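Local coordinates for protein CRISPR-associated endonuclease Cas9 (Campylobacter jejuni subsp. jejuni serotype O:2, PDB 5X2H) that uses a guide RNA to recognise invading DNA and, in the full-length enzyme, cleaves both strands with RuvC-like and HNH nuclease domains, as part of CRISPR adaptive immunity, at residues D685-K690 with Y733-S738; T692-A697 with G804-K809; N712-R717 with I727-N732. All coordinates share one frame; numbering follows the deposited sequence.

Contact 1 (D685-K690 with Y733-S738); sequences DIFKHK and YEFCFS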
loop_
_atom_site.group_PDB
_atom_site.type_symbol
_atom_site.label_atom_id
_atom_site.label_comp_id
_atom_site.label_asym_id
_atom_site.label_seq_id
_atom_site.Cartn_x
_atom_site.Cartn_y
_atom_site.Cartn_z
ATOM N N ASP A 685 25.697 15.894 -4.916
ATOM C CA ASP A 685 26.174 16.793 -5.957
ATOM C C ASP A 685 27.696 16.827 -5.925
ATOM O O ASP A 685 28.294 17.123 -4.885
ATOM C CB ASP A 685 25.589 18.193 -5.780
ATOM C CG ASP A 685 24.098 18.240 -6.070
ATOM O OD1 ASP A 685 23.542 17.207 -6.508
ATOM O OD2 ASP A 685 23.485 19.308 -5.857
ATOM N N ILE A 686 28.312 16.522 -7.063
ATOM C CA ILE A 686 29.762 16.422 -7.179
ATOM C C ILE A 686 30.298 17.730 -7.735
ATOM O O ILE A 686 29.826 18.216 -8.770
ATOM C CB ILE A 686 30.167 15.236 -8.071
ATOM C CG1 ILE A 686 29.677 13.924 -7.454
ATOM C CG2 ILE A 686 31.676 15.214 -8.289
ATOM C CD1 ILE A 686 30.091 13.738 -6.007
ATOM N N PHE A 687 31.275 18.304 -7.044
ATOM C CA PHE A 687 31.955 19.513 -7.474
ATOM C C PHE A 687 33.420 19.200 -7.745
ATOM O O PHE A 687 33.940 18.147 -7.367
ATOM C CB PHE A 687 31.843 20.623 -6.423
ATOM C CG PHE A 687 30.470 21.211 -6.299
ATOM C CD1 PHE A 687 29.466 20.529 -5.629
ATOM C CD2 PHE A 687 30.186 22.454 -6.838
ATOM C CE1 PHE A 687 28.203 21.069 -5.509
ATOM C CE2 PHE A 687 28.924 23.002 -6.717
ATOM C CZ PHE A 687 27.932 22.308 -6.052
ATOM N N LYS A 688 34.088 20.142 -8.404
ATOM C CA LYS A 688 35.496 20.005 -8.746
ATOM C C LYS A 688 36.159 21.359 -8.566
ATOM O O LYS A 688 35.712 22.351 -9.148
ATOM C CB LYS A 688 35.664 19.502 -10.184
ATOM C CG LYS A 688 37.093 19.229 -10.616
ATOM C CD LYS A 688 37.103 18.462 -11.933
ATOM C CE LYS A 688 38.507 18.283 -12.474
ATOM N NZ LYS A 688 39.076 19.579 -12.930
ATOM N N HIS A 689 37.208 21.404 -7.748
ATOM C CA HIS A 689 37.964 22.636 -7.590
ATOM C C HIS A 689 38.612 23.013 -8.916
ATOM O O HIS A 689 39.249 22.181 -9.567
ATOM C CB HIS A 689 39.021 22.473 -6.501
ATOM C CG HIS A 689 39.673 23.756 -6.095
ATOM N ND1 HIS A 689 40.606 24.399 -6.881
ATOM C CD2 HIS A 689 39.529 24.519 -4.986
ATOM C CE1 HIS A 689 41.006 25.501 -6.275
ATOM N NE2 HIS A 689 40.367 25.597 -5.122
ATOM N N LYS A 690 38.447 24.278 -9.315
ATOM C CA LYS A 690 38.850 24.702 -10.651
ATOM C C LYS A 690 40.356 24.643 -10.871
ATOM O O LYS A 690 40.793 24.563 -12.024
ATOM C CB LYS A 690 38.355 26.123 -10.928
ATOM C CG LYS A 690 36.843 26.270 -10.955
ATOM C CD LYS A 690 36.430 27.417 -11.866
ATOM C CE LYS A 690 34.926 27.627 -11.849
ATOM N NZ LYS A 690 34.470 28.216 -10.564
ATOM N N TYR A 733 34.746 26.444 -7.017
ATOM C CA TYR A 733 34.311 25.095 -7.342
ATOM C C TYR A 733 33.226 25.151 -8.406
ATOM O O TYR A 733 32.327 25.997 -8.347
ATOM C CB TYR A 733 33.785 24.371 -6.098
ATOM C CG TYR A 733 34.745 24.371 -4.930
ATOM C CD1 TYR A 733 34.791 25.442 -4.045
ATOM C CD2 TYR A 733 35.600 23.299 -4.708
ATOM C CE1 TYR A 733 35.665 25.447 -2.974
ATOM C CE2 TYR A 733 36.475 23.294 -3.637
ATOM C CZ TYR A 733 36.506 24.370 -2.776
ATOM O OH TYR A 733 37.377 24.368 -1.712
ATOM N N GLU A 734 33.309 24.248 -9.377
ATOM C CA GLU A 734 32.320 24.150 -10.440
ATOM C C GLU A 734 31.518 22.869 -10.272
ATOM O O GLU A 734 32.087 21.798 -10.029
ATOM C CB GLU A 734 32.977 24.189 -11.823
ATOM C CG GLU A 734 34.145 23.232 -12.004
ATOM C CD GLU A 734 34.609 23.153 -13.448
ATOM O OE1 GLU A 734 34.189 22.213 -14.157
ATOM O OE2 GLU A 734 35.382 24.036 -13.877
ATOM N N PHE A 735 30.200 22.989 -10.389
ATOM C CA PHE A 735 29.324 21.829 -10.339
ATOM C C PHE A 735 29.598 20.915 -11.526
ATOM O O PHE A 735 29.657 21.370 -12.672
ATOM C CB PHE A 735 27.864 22.281 -10.334
ATOM C CG PHE A 735 26.875 21.162 -10.487
ATOM C CD1 PHE A 735 26.592 20.318 -9.427
ATOM C CD2 PHE A 735 26.205 20.974 -11.686
ATOM C CE1 PHE A 735 25.671 19.295 -9.565
ATOM C CE2 PHE A 735 25.287 19.951 -11.831
ATOM C CZ PHE A 735 25.014 19.115 -10.770
ATOM N N CYS A 736 29.771 19.624 -11.249
ATOM C CA CYS A 736 30.008 18.629 -12.289
ATOM C C CYS A 736 28.724 17.910 -12.689
ATOM O O CYS A 736 28.316 17.962 -13.853
ATOM C CB CYS A 736 31.060 17.617 -11.820
ATOM S SG CYS A 736 32.621 18.366 -11.341
ATOM N N PHE A 737 28.082 17.236 -11.738
ATOM C CA PHE A 737 26.867 16.474 -11.998
ATOM C C PHE A 737 26.261 16.064 -10.663
ATOM O O PHE A 737 26.899 16.159 -9.610
ATOM C CB PHE A 737 27.142 15.246 -12.869
ATOM C CG PHE A 737 28.401 14.510 -12.503
ATOM C CD1 PHE A 737 28.429 13.651 -11.421
ATOM C CD2 PHE A 737 29.555 14.675 -13.251
ATOM C CE1 PHE A 737 29.585 12.973 -11.087
ATOM C CE2 PHE A 737 30.712 14.000 -12.924
ATOM C CZ PHE A 737 30.727 13.147 -11.842
ATOM N N SER A 738 25.012 15.612 -10.722
ATOM C CA SER A 738 24.305 15.075 -9.570
ATOM C C SER A 738 24.218 13.563 -9.705
ATOM O O SER A 738 23.899 13.050 -10.783
ATOM C CB SER A 738 22.902 15.675 -9.453
ATOM O OG SER A 738 22.965 17.079 -9.273
#
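Phe-735 carries its CG anti to the backbone N (chi1 171°), while Phe-687 across from it has CG anti to the carbonyl carbon (chi1 -71°), and the two rings meet in a T-shaped stack. The edge of Phe-735 points at the face of Phe-687, with ring centroids 5.8 Å apart and planes at 71°. A second edge-to-face pair forms farther along the same face of the sheet, where the His-689 edge is directed at the face of Tyr-733 and CD2 of His-689 comes within 3.6 Å of CE2 of Tyr-733. At the other end Ser-738 OG donates to Asp-685 OD1 (2.8 Å), approaching from above the carboxylate plane. Asp-685 also forms salt bridges with Arg-683 and Arg-830, so its buried charge is probably well compensated.

The strands 685-689 and 733-738 are antiparallel, with a classic beta bulge in 733-738: Cys-736 and Phe-737 both face Ile-686. Ile-686 N binds Phe-737 O at 2.9 Å, and its own carbonyl O accepts from Cys-736 N at the same length. The extra residue turns the Cys-736 side chain toward the opposite strand, where SG lies 3.4 Å from Lys-688 CB. On the face bearing Ile-686, the Phe-737 ring lies alongside that isoleucine, CE1 3.8 Å from CG1. Beyond the bulge, Lys-688 and Glu-734 exchange two backbone hydrogen bonds.

Strand 683-689 is the middle strand of a three-stranded antiparallel sheet, flanked by 733-740 and 695-700; Phe-811 of strand 810-816 packs against Ile-686 and Phe-737.

Contact 2 (T692-A697 with G804-K809); sequences TNKFYA and GIQNLK. With nucleotides of chain C.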
loop_
_atom_site.group_PDB
_atom_site.type_symbol
_atom_site.label_atom_id
_atom_site.label_comp_id
_atom_site.label_asym_id
_atom_site.label_seq_id
_atom_site.Cartn_x
_atom_site.Cartn_y
_atom_site.Cartn_z
ATOM N N THR A 692 42.829 22.841 -8.429
ATOM C CA THR A 692 43.462 21.625 -7.934
ATOM C C THR A 692 42.893 20.359 -8.561
ATOM O O THR A 692 43.521 19.300 -8.451
ATOM C CB THR A 692 43.329 21.529 -6.409
ATOM O OG1 THR A 692 41.948 21.377 -6.059
ATOM C CG2 THR A 692 43.883 22.779 -5.740
ATOM N N ASN A 693 41.726 20.443 -9.200
ATOM C CA ASN A 693 41.034 19.325 -9.836
ATOM C C ASN A 693 40.566 18.268 -8.842
ATOM O O ASN A 693 40.192 17.162 -9.250
ATOM C CB ASN A 693 41.897 18.677 -10.924
ATOM C CG ASN A 693 42.201 19.625 -12.061
ATOM O OD1 ASN A 693 41.328 20.366 -12.512
ATOM N ND2 ASN A 693 43.444 19.616 -12.528
ATOM N N LYS A 694 40.566 18.575 -7.548
ATOM C CA LYS A 694 40.062 17.640 -6.555
ATOM C C LYS A 694 38.542 17.708 -6.485
ATOM O O LYS A 694 37.933 18.758 -6.709
ATOM C CB LYS A 694 40.674 17.932 -5.185
ATOM C CG LYS A 694 42.183 17.735 -5.139
ATOM C CD LYS A 694 42.740 18.018 -3.755
ATOM C CE LYS A 694 44.233 17.730 -3.684
ATOM N NZ LYS A 694 44.790 18.017 -2.329
ATOM N N PHE A 695 37.928 16.570 -6.177
ATOM C CA PHE A 695 36.477 16.450 -6.179
ATOM C C PHE A 695 35.915 16.614 -4.773
ATOM O O PHE A 695 36.575 16.309 -3.775
ATOM C CB PHE A 695 36.041 15.107 -6.769
ATOM C CG PHE A 695 36.361 14.965 -8.230
ATOM C CD1 PHE A 695 35.502 15.470 -9.191
ATOM C CD2 PHE A 695 37.538 14.351 -8.640
ATOM C CE1 PHE A 695 35.798 15.352 -10.538
ATOM C CE2 PHE A 695 37.841 14.229 -9.983
ATOM C CZ PHE A 695 36.969 14.731 -10.937
ATOM N N TYR A 696 34.681 17.117 -4.711
ATOM C CA TYR A 696 33.998 17.400 -3.458
ATOM C C TYR A 696 32.523 17.062 -3.614
ATOM O O TYR A 696 31.951 17.196 -4.700
ATOM C CB TYR A 696 34.190 18.867 -3.047
ATOM C CG TYR A 696 35.640 19.233 -2.815
ATOM C CD1 TYR A 696 36.431 19.724 -3.851
ATOM C CD2 TYR A 696 36.228 19.069 -1.568
ATOM C CE1 TYR A 696 37.765 20.050 -3.645
ATOM C CE2 TYR A 696 37.563 19.393 -1.352
ATOM C CZ TYR A 696 38.325 19.884 -2.394
ATOM O OH TYR A 696 39.650 20.206 -2.186
ATOM N N ALA A 697 31.909 16.611 -2.518
ATOM C CA ALA A 697 30.555 16.078 -2.561
ATOM C C ALA A 697 29.666 16.769 -1.541
ATOM O O ALA A 697 30.057 16.953 -0.383
ATOM C CB ALA A 697 30.542 14.569 -2.307
ATOM N N GLY A 804 37.728 6.715 -2.033
ATOM C CA GLY A 804 37.824 8.160 -1.895
ATOM C C GLY A 804 37.579 8.873 -3.214
ATOM O O GLY A 804 38.012 8.428 -4.280
ATOM N N ILE A 805 36.871 10.002 -3.136
ATOM C CA ILE A 805 36.544 10.777 -4.326
ATOM C C ILE A 805 37.511 11.933 -4.563
ATOM O O ILE A 805 37.665 12.363 -5.716
ATOM C CB ILE A 805 35.100 11.325 -4.259
ATOM C CG1 ILE A 805 35.043 12.580 -3.388
ATOM C CG2 ILE A 805 34.153 10.287 -3.708
ATOM C CD1 ILE A 805 33.691 13.242 -3.366
ATOM N N GLN A 806 38.169 12.438 -3.517
ATOM C CA GLN A 806 38.864 13.718 -3.627
ATOM C C GLN A 806 39.965 13.673 -4.680
ATOM O O GLN A 806 40.130 14.624 -5.451
ATOM C CB GLN A 806 39.436 14.122 -2.267
ATOM C CG GLN A 806 39.931 15.558 -2.214
ATOM C CD GLN A 806 40.501 15.931 -0.856
ATOM O OE1 GLN A 806 40.369 17.070 -0.407
ATOM N NE2 GLN A 806 41.141 14.970 -0.197
ATOM N N ASN A 807 40.716 12.574 -4.739
ATOM C CA ASN A 807 41.868 12.475 -5.625
ATOM C C ASN A 807 41.634 11.519 -6.787
ATOM O O ASN A 807 42.599 11.007 -7.365
ATOM C CB ASN A 807 43.108 12.057 -4.833
ATOM C CG ASN A 807 43.464 13.053 -3.752
ATOM O OD1 ASN A 807 43.442 14.263 -3.977
ATOM N ND2 ASN A 807 43.778 12.551 -2.565
ATOM N N LEU A 808 40.375 11.271 -7.145
ATOM C CA LEU A 808 40.080 10.426 -8.293
ATOM C C LEU A 808 40.675 11.030 -9.558
ATOM O O LEU A 808 40.580 12.238 -9.793
ATOM C CB LEU A 808 38.570 10.250 -8.453
ATOM C CG LEU A 808 37.875 9.248 -7.528
ATOM C CD1 LEU A 808 36.359 9.260 -7.753
ATOM C CD2 LEU A 808 38.437 7.857 -7.744
ATOM N N LYS A 809 41.306 10.180 -10.370
ATOM C CA LYS A 809 41.886 10.656 -11.620
ATOM C C LYS A 809 40.808 10.885 -12.673
ATOM O O LYS A 809 40.894 11.834 -13.461
ATOM C CB LYS A 809 42.939 9.661 -12.114
ATOM C CG LYS A 809 43.544 10.010 -13.455
ATOM C CD LYS A 809 44.634 9.017 -13.844
ATOM C CE LYS A 809 45.175 9.312 -15.231
ATOM N NZ LYS A 809 46.306 8.408 -15.587
ATOM O "O5'" DC C 1 43.124 10.086 -1.743
ATOM C "C5'" DC C 1 42.977 9.601 -0.419
ATOM C "C4'" DC C 1 43.202 8.102 -0.368
ATOM O "O4'" DC C 1 43.462 7.700 1.002
ATOM C "C3'" DC C 1 42.025 7.249 -0.820
ATOM O "O3'" DC C 1 42.511 6.004 -1.317
ATOM C "C2'" DC C 1 41.250 7.075 0.482
ATOM C "C1'" DC C 1 42.388 6.921 1.490
ATOM N N1 DC C 1 42.052 7.405 2.856
ATOM C C2 DC C 1 41.923 6.488 3.903
ATOM O O2 DC C 1 42.083 5.286 3.671
ATOM N N3 DC C 1 41.626 6.947 5.147
ATOM C C4 DC C 1 41.460 8.254 5.356
ATOM N N4 DC C 1 41.167 8.657 6.597
ATOM C C5 DC C 1 41.589 9.205 4.300
ATOM C C6 DC C 1 41.884 8.742 3.079
#
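Asn-807 ND2 donates a 2.7 Å hydrogen bond to O5' of DC1 of chain C, tying the turn to the 5'-terminal oxygen of this DNA strand. The turn is a type I beta turn from Ile-805 to Leu-808, closed by Leu-808 N on Ile-805 O, and it joins strands 799-804 and 810-816 in the PI-CTD region. Nearby, the backbone N of Gly-804 binds a phosphate of the DNA.

The turn rests against the start of strand 695-700. Gln-806 O accepts from Phe-695 N at 3.0 Å, the donor lying well off the C=O direction (123°). The same oxygen takes a supplementary CA-H...O contact from the preceding residue, Lys-694, whose CA lies 3.2 Å from Gln-806 O. The Phe-695 ring turns its edge to Leu-808 O, which lies in the ring plane 3.4 Å from CE2, and Phe-811 makes an edge-to-face pair with this phenylalanine.

Two other side chains reach across. Ile-805 places CG1 between its backbone N and carbonyl carbon (chi1 80°), and from there CD1 meets the Ala-697 methyl at 3.6 Å. The aliphatic chain of Lys-694 runs alongside Asn-807, pointing the same way, with CE 3.6 Å from OD1, the amide oxygen of the side chain whose ND2 holds the nucleotide.

Contact 3 (N712-R717 with I727-N732); sequences NKAVAR and ILMDEN. With nucleotides of chain C.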
loop_
_atom_site.group_PDB
_atom_site.type_symbol
_atom_site.label_atom_id
_atom_site.label_comp_id
_atom_site.label_asym_id
_atom_site.label_seq_id
_atom_site.Cartn_x
_atom_site.Cartn_y
_atom_site.Cartn_z
ATOM N N ASN A 712 24.817 23.618 0.156
ATOM C CA ASN A 712 25.905 24.115 -0.678
ATOM C C ASN A 712 27.274 23.944 -0.020
ATOM O O ASN A 712 28.224 24.644 -0.394
ATOM C CB ASN A 712 25.679 25.591 -1.028
ATOM C CG ASN A 712 26.427 26.015 -2.277
ATOM O OD1 ASN A 712 26.578 25.235 -3.217
ATOM N ND2 ASN A 712 26.912 27.253 -2.287
ATOM N N LYS A 713 27.408 23.039 0.942
ATOM C CA LYS A 713 28.671 22.811 1.627
ATOM C C LYS A 713 29.098 21.365 1.426
ATOM O O LYS A 713 28.317 20.443 1.681
ATOM C CB LYS A 713 28.561 23.139 3.117
ATOM C CG LYS A 713 28.425 24.626 3.402
ATOM C CD LYS A 713 28.512 24.916 4.888
ATOM C CE LYS A 713 28.522 26.413 5.162
ATOM N NZ LYS A 713 28.695 26.707 6.614
ATOM N N ALA A 714 30.332 21.178 0.965
ATOM C CA ALA A 714 30.870 19.847 0.736
ATOM C C ALA A 714 31.478 19.285 2.013
ATOM O O ALA A 714 32.031 20.017 2.839
ATOM C CB ALA A 714 31.922 19.873 -0.374
ATOM N N VAL A 715 31.381 17.963 2.160
ATOM C CA VAL A 715 31.852 17.302 3.369
ATOM C C VAL A 715 33.371 17.372 3.449
ATOM O O VAL A 715 34.079 17.172 2.452
ATOM C CB VAL A 715 31.367 15.842 3.407
ATOM C CG1 VAL A 715 31.870 15.145 4.669
ATOM C CG2 VAL A 715 29.846 15.788 3.331
ATOM N N ALA A 716 33.875 17.663 4.645
ATOM C CA ALA A 716 35.295 17.594 4.950
ATOM C C ALA A 716 35.506 16.560 6.044
ATOM O O ALA A 716 34.692 16.448 6.967
ATOM C CB ALA A 716 35.839 18.954 5.395
ATOM N N ARG A 717 36.590 15.795 5.937
ATOM C CA ARG A 717 36.875 14.784 6.946
ATOM C C ARG A 717 37.168 15.440 8.289
ATOM O O ARG A 717 37.673 16.563 8.362
ATOM C CB ARG A 717 38.051 13.914 6.515
ATOM C CG ARG A 717 37.649 12.728 5.665
ATOM C CD ARG A 717 38.849 11.863 5.377
ATOM N NE ARG A 717 38.484 10.482 5.083
ATOM C CZ ARG A 717 38.208 9.571 6.012
ATOM N NH1 ARG A 717 38.243 9.892 7.299
ATOM N NH2 ARG A 717 37.901 8.334 5.653
ATOM N N ILE A 727 32.937 22.630 3.558
ATOM C CA ILE A 727 33.562 23.522 2.589
ATOM C C ILE A 727 32.483 24.170 1.731
ATOM O O ILE A 727 31.741 23.481 1.021
ATOM C CB ILE A 727 34.581 22.770 1.721
ATOM C CG1 ILE A 727 35.631 22.106 2.617
ATOM C CG2 ILE A 727 35.236 23.722 0.732
ATOM C CD1 ILE A 727 36.427 21.029 1.925
ATOM N N LEU A 728 32.411 25.498 1.784
ATOM C CA LEU A 728 31.457 26.239 0.972
ATOM C C LEU A 728 31.819 26.129 -0.503
ATOM O O LEU A 728 32.962 26.390 -0.893
ATOM C CB LEU A 728 31.427 27.705 1.396
ATOM C CG LEU A 728 30.389 28.567 0.673
ATOM C CD1 LEU A 728 28.994 28.014 0.907
ATOM C CD2 LEU A 728 30.480 30.014 1.126
ATOM N N MET A 729 30.840 25.751 -1.327
ATOM C CA MET A 729 31.050 25.612 -2.768
ATOM C C MET A 729 30.823 26.970 -3.425
ATOM O O MET A 729 29.750 27.278 -3.947
ATOM C CB MET A 729 30.136 24.538 -3.344
ATOM C CG MET A 729 30.395 23.131 -2.810
ATOM S SD MET A 729 31.944 22.391 -3.381
ATOM C CE MET A 729 33.103 22.877 -2.102
ATOM N N ASP A 730 31.866 27.793 -3.400
ATOM C CA ASP A 730 31.811 29.139 -3.943
ATOM C C ASP A 730 32.366 29.144 -5.371
ATOM O O ASP A 730 32.412 28.104 -6.038
ATOM C CB ASP A 730 32.555 30.095 -3.001
ATOM C CG ASP A 730 33.980 29.648 -2.711
ATOM O OD1 ASP A 730 34.525 28.821 -3.473
ATOM O OD2 ASP A 730 34.555 30.124 -1.708
ATOM N N GLU A 731 32.800 30.315 -5.845
ATOM C CA GLU A 731 33.260 30.461 -7.222
ATOM C C GLU A 731 34.529 29.671 -7.520
ATOM O O GLU A 731 34.917 29.583 -8.690
ATOM C CB GLU A 731 33.487 31.940 -7.544
ATOM N N ASN A 732 35.180 29.103 -6.506
ATOM C CA ASN A 732 36.355 28.268 -6.722
ATOM C C ASN A 732 36.005 26.850 -7.149
ATOM O O ASN A 732 36.893 26.121 -7.605
ATOM C CB ASN A 732 37.206 28.220 -5.451
ATOM C CG ASN A 732 37.828 29.558 -5.119
ATOM O OD1 ASN A 732 38.382 30.229 -5.989
ATOM N ND2 ASN A 732 37.734 29.957 -3.855
ATOM O "O5'" DC C 1 43.124 10.086 -1.743
ATOM C "C5'" DC C 1 42.977 9.601 -0.419
ATOM C "C4'" DC C 1 43.202 8.102 -0.368
ATOM O "O4'" DC C 1 43.462 7.700 1.002
ATOM C "C3'" DC C 1 42.025 7.249 -0.820
ATOM O "O3'" DC C 1 42.511 6.004 -1.317
ATOM C "C2'" DC C 1 41.250 7.075 0.482
ATOM C "C1'" DC C 1 42.388 6.921 1.490
ATOM N N1 DC C 1 42.052 7.405 2.856
ATOM C C2 DC C 1 41.923 6.488 3.903
ATOM O O2 DC C 1 42.083 5.286 3.671
ATOM N N3 DC C 1 41.626 6.947 5.147
ATOM C C4 DC C 1 41.460 8.254 5.356
ATOM N N4 DC C 1 41.167 8.657 6.597
ATOM C C5 DC C 1 41.589 9.205 4.300
ATOM C C6 DC C 1 41.884 8.742 3.079
ATOM P P DT C 2 41.502 4.831 -1.756
ATOM O OP1 DT C 2 42.216 3.984 -2.738
ATOM O OP2 DT C 2 40.199 5.438 -2.114
ATOM O "O5'" DT C 2 41.300 3.985 -0.419
ATOM C "C5'" DT C 2 40.459 2.847 -0.420
ATOM C "C4'" DT C 2 40.959 1.820 0.574
ATOM O "O4'" DT C 2 41.108 2.443 1.875
ATOM C "C3'" DT C 2 40.035 0.638 0.796
ATOM O "O3'" DT C 2 40.801 -0.491 1.166
ATOM C "C2'" DT C 2 39.163 1.125 1.947
ATOM C "C1'" DT C 2 40.182 1.885 2.786
ATOM N N1 DT C 2 39.597 2.995 3.590
ATOM C C2 DT C 2 39.374 2.811 4.938
ATOM O O2 DT C 2 39.618 1.771 5.522
ATOM N N3 DT C 2 38.844 3.894 5.582
ATOM C C4 DT C 2 38.524 5.120 5.027
ATOM O O4 DT C 2 38.055 6.036 5.691
ATOM C C5 DT C 2 38.786 5.246 3.611
ATOM C C7 DT C 2 38.478 6.531 2.897
ATOM C C6 DT C 2 39.306 4.190 2.971
#
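Ala-714 and Ile-727 bond to each other through their backbones in both directions, Ala-714 N to Ile-727 O at 2.7 Å and Ile-727 N to Ala-714 O at 2.9 Å. Two residues farther along, Met-729 N donates to Asn-712 O, nearly in line with the carbonyl. Lys-713 and Leu-728, between these bonds, form a non-hydrogen-bonded pair, and Lys-713 CA makes a CA-H...O contact with Ile-727 O.

The side-chain bonding centres on Asn-712. With CG anti to the backbone N (chi1 -158°), its amide turns toward Met-729, and ND2 reaches Met-729 O at 3.3 Å from above the carbonyl plane. OD1 is engaged by Arg-830, which, with the ND2 bond, probably helps to set the orientation of the amide.

These pairings make a two-stranded antiparallel beta hairpin, 713-714 with 727-728, whose strands are joined by the twelve residues 715-726. Where the second strand ends, Met-729 is the centre of an inverse gamma turn, and Asp-730 forms an Asx turn, its OD1 accepting from Asn-732 N at 3.1 Å.

Apolar contacts are modest. The bent Met-729 chain brings CE to within 3.7 Å of Ala-714 CB, and Ala-716 CB touches Ile-727 CD1 at 4.1 Å. Tyr-696 lies against both Ala-714 and Ile-727.

The DNA contact belongs to Arg-717. One face of its guanidinium is covered by the exocyclic N4 of DC1 of chain C, 3.2 Å from CZ; DT2 of chain C lies at the guanidinium edge, modelled too close for a bond to be assigned.

Overall arrangement
The centres of the three contacts lie about 38 to 42 Å from the centre of the chain, away from the predicted RuvC metal-binding residues. Neighbouring strands 683-689 and 695-700 of one sheet join contacts 1 and 2 (centres 10 Å apart), Phe-687 N lying 2.7 Å from Tyr-696 O, a probable hydrogen bond. Contact 3, centred 10 Å from contact 1 and 12 Å from contact 2, attaches to both. Met-729 SD sits 3.5 Å from Phe-687 CG, and Val-715 N probably bonds Ala-697 O at 3.0 Å. Contacts 2 and 3 reach DC1 of chain C at its 5' oxygen and base respectively; the nearest atom of contact 1 is about 7 Å from the nucleic acid.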